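Local coordinates for protein hydrogen peroxide-inducible genes activator (Corynebacterium glutamicum, PDB 6G1D) that probably senses hydrogen peroxide through a peroxidatic mechanism and controls peroxide-inducible genes as a LysR-family transcription regulator, at residues B[53-57]-B[67-73]. The protein carries 1 engineered substitution. Numbering follows the deposited sequence.
Sequences GVQLI and TPAGEKL
Thr-67 grips two consecutive carbonyls of the 53-57 loop where the wing of the winged helix-turn-helix DNA-binding domain of this LysR-type regulator runs into the long linker helix 68-95. Its hydroxyl OG1 donates to Gln-55 O at 2.7 Å, 24° out of the carbonyl plane, and its backbone N donates to Leu-56 O at 3.0 Å, reaching that oxygen from well above the plane of its peptide. The same OG1 accepts from Gly-70 N at 3.0 Å, making Thr-67 the N-cap of the helix. With OG1 set between its own N and carbonyl carbon (chi1 63°), one hydroxyl serves loop and helix at once, and two bonds fix its rotation; CG2 packs against Gln-55 O and the peptide joining Leu-56 and Ile-57.

Next to these bonds the first turn of the helix turns Ala-69 and Gly-70 to the loop. The methyl of Ala-69 presses on Val-54 CG1, and Gly-70 lets the backbones close to 4.1 Å between its CA and that of Leu-56. Leu-56 turns its CB from the helix but swings CD2 back to meet Leu-73 CD1, the two side chains crossing at about a right angle.

Further out, a Schellman motif with Gly-53 at positive phi ends helix 38-52, and Glu-49 of that helix takes the backbone N-H groups of Leu-56 and Ile-57 on OE1. Within helix 68-95, Lys-72 forms a salt bridge to Glu-295 of the second subunit. Where the loop enters strand 57-58, the extended side chain of Gln-55 runs alongside its own backbone, NE2 donating to Ile-57 O at 3.2 Å.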
ATOM      1  N   GLY B  53     -10.612  40.816  16.948  1.00 45.53           N
ATOM      2  CA  GLY B  53     -11.670  40.698  17.954  1.00 46.85           C
ATOM      3  C   GLY B  53     -11.858  39.243  18.408  1.00 51.77           C
ATOM      4  O   GLY B  53     -12.944  38.865  18.826  1.00 49.75           O
ATOM      5  N   VAL B  54     -10.805  38.437  18.289  1.00 44.57           N
ATOM      6  CA  VAL B  54     -10.841  37.029  18.624  1.00 44.33           C
ATOM      7  C   VAL B  54      -9.620  36.698  19.477  1.00 44.23           C
ATOM      8  O   VAL B  54      -8.479  37.005  19.093  1.00 43.51           O
ATOM      9  CB  VAL B  54     -10.768  36.153  17.342  1.00 45.78           C
ATOM     10  CG1 VAL B  54     -10.639  34.674  17.696  1.00 50.91           C
ATOM     11  CG2 VAL B  54     -11.971  36.387  16.437  1.00 47.10           C
ATOM     12  N   GLN B  55      -9.858  36.071  20.626  1.00 46.82           N
ATOM     13  CA  GLN B  55      -8.797  35.549  21.480  1.00 47.16           C
ATOM     14  C   GLN B  55      -8.295  34.200  20.896  1.00 46.27           C
ATOM     15  O   GLN B  55      -9.063  33.247  20.749  1.00 46.44           O
ATOM     16  CB  GLN B  55      -9.320  35.371  22.912  1.00 49.16           C
ATOM     17  CG  GLN B  55      -8.218  35.246  23.954  1.00 57.41           C
ATOM     18  CD  GLN B  55      -8.710  34.706  25.288  1.00 65.75           C
ATOM     19  OE1 GLN B  55      -9.909  34.578  25.545  1.00 78.29           O
ATOM     20  NE2 GLN B  55      -7.758  34.348  26.135  1.00 69.66           N
ATOM     21  N   LEU B  56      -7.008  34.149  20.556  1.00 43.85           N
ATOM     22  CA  LEU B  56      -6.360  32.990  19.937  1.00 43.43           C
ATOM     23  C   LEU B  56      -5.592  32.109  20.915  1.00 44.57           C
ATOM     24  O   LEU B  56      -5.412  30.914  20.644  1.00 44.78           O
ATOM     25  CB  LEU B  56      -5.414  33.464  18.852  1.00 42.69           C
ATOM     26  CG  LEU B  56      -6.039  34.290  17.717  1.00 41.84           C
ATOM     27  CD1 LEU B  56      -4.954  34.846  16.821  1.00 41.74           C
ATOM     28  CD2 LEU B  56      -7.050  33.489  16.900  1.00 41.50           C
ATOM     29  N   ILE B  57      -5.144  32.664  22.030  1.00 47.53           N
ATOM     30  CA  ILE B  57      -4.326  31.942  23.019  1.00 50.07           C
ATOM     31  C   ILE B  57      -4.804  32.318  24.422  1.00 50.63           C
ATOM     32  O   ILE B  57      -4.980  33.496  24.702  1.00 52.01           O
ATOM     33  CB  ILE B  57      -2.837  32.394  22.917  1.00 49.11           C
ATOM     34  CG1 ILE B  57      -2.261  32.150  21.514  1.00 49.05           C
ATOM     35  CG2 ILE B  57      -1.981  31.742  23.977  1.00 51.98           C
ATOM     36  CD1 ILE B  57      -2.051  30.709  21.118  1.00 52.08           C
ATOM     37  N   THR B  67      -6.881  28.621  22.009  1.00 43.36           N
ATOM     38  CA  THR B  67      -8.349  28.587  22.207  1.00 43.77           C
ATOM     39  C   THR B  67      -9.031  27.797  21.068  1.00 43.11           C
ATOM     40  O   THR B  67      -8.403  27.521  20.034  1.00 42.20           O
ATOM     41  CB  THR B  67      -8.977  30.002  22.201  1.00 43.18           C
ATOM     42  OG1 THR B  67      -8.772  30.609  20.920  1.00 41.37           O
ATOM     43  CG2 THR B  67      -8.430  30.864  23.296  1.00 44.11           C
ATOM     44  N   PRO B  68     -10.333  27.465  21.245  1.00 45.72           N
ATOM     45  CA  PRO B  68     -11.056  26.853  20.120  1.00 44.58           C
ATOM     46  C   PRO B  68     -10.934  27.644  18.812  1.00 43.00           C
ATOM     47  O   PRO B  68     -10.623  27.074  17.767  1.00 42.94           O
ATOM     48  CB  PRO B  68     -12.499  26.782  20.627  1.00 45.92           C
ATOM     49  CG  PRO B  68     -12.372  26.644  22.090  1.00 47.73           C
ATOM     50  CD  PRO B  68     -11.094  27.356  22.505  1.00 47.10           C
ATOM     51  N   ALA B  69     -11.126  28.956  18.899  1.00 45.51           N
ATOM     52  CA  ALA B  69     -10.948  29.848  17.752  1.00 44.21           C
ATOM     53  C   ALA B  69      -9.543  29.795  17.161  1.00 43.49           C
ATOM     54  O   ALA B  69      -9.377  29.765  15.936  1.00 43.05           O
ATOM     55  CB  ALA B  69     -11.279  31.279  18.153  1.00 47.56           C
ATOM     56  N   GLY B  70      -8.534  29.798  18.014  1.00 44.76           N
ATOM     57  CA  GLY B  70      -7.136  29.699  17.556  1.00 43.87           C
ATOM     58  C   GLY B  70      -6.864  28.379  16.825  1.00 44.46           C
ATOM     59  O   GLY B  70      -6.228  28.355  15.781  1.00 44.24           O
ATOM     60  N   GLU B  71      -7.401  27.283  17.367  1.00 45.53           N
ATOM     61  CA  GLU B  71      -7.229  25.981  16.734  1.00 44.69           C
ATOM     62  C   GLU B  71      -7.878  25.927  15.343  1.00 44.33           C
ATOM     63  O   GLU B  71      -7.316  25.354  14.407  1.00 44.82           O
ATOM     64  CB  GLU B  71      -7.773  24.884  17.645  1.00 46.01           C
ATOM     65  CG  GLU B  71      -7.536  23.460  17.134  1.00 50.87           C
ATOM     66  CD  GLU B  71      -7.840  22.385  18.168  1.00 53.81           C
ATOM     67  OE1 GLU B  71      -7.421  22.609  19.352  1.00 54.44           O
ATOM     68  OE2 GLU B  71      -8.465  21.342  17.777  1.00 58.79           O
ATOM     69  N   LYS B  72      -9.057  26.543  15.208  1.00 42.00           N
ATOM     70  CA  LYS B  72      -9.719  26.609  13.911  1.00 41.89           C
ATOM     71  C   LYS B  72      -9.007  27.515  12.918  1.00 41.23           C
ATOM     72  O   LYS B  72      -8.990  27.226  11.732  1.00 41.57           O
ATOM     73  CB  LYS B  72     -11.186  27.047  14.055  1.00 41.84           C
ATOM     74  CG  LYS B  72     -12.076  26.001  14.666  1.00 43.00           C
ATOM     75  CD  LYS B  72     -13.529  26.459  14.722  1.00 43.39           C
ATOM     76  CE  LYS B  72     -13.888  26.985  16.096  1.00 43.62           C
ATOM     77  NZ  LYS B  72     -15.361  27.265  16.104  1.00 46.81           N
ATOM     78  N   LEU B  73      -8.412  28.606  13.380  1.00 36.97           N
ATOM     79  CA  LEU B  73      -7.715  29.518  12.465  1.00 36.56           C
ATOM     80  C   LEU B  73      -6.272  29.106  12.132  1.00 37.08           C
ATOM     81  O   LEU B  73      -5.730  29.546  11.110  1.00 36.83           O
ATOM     82  CB  LEU B  73      -7.744  30.946  13.015  1.00 35.74           C
ATOM     83  CG  LEU B  73      -9.173  31.568  12.996  1.00 35.49           C
ATOM     84  CD1 LEU B  73      -9.204  32.822  13.875  1.00 35.06           C
ATOM     85  CD2 LEU B  73      -9.568  31.874  11.566  1.00 35.66           C
TER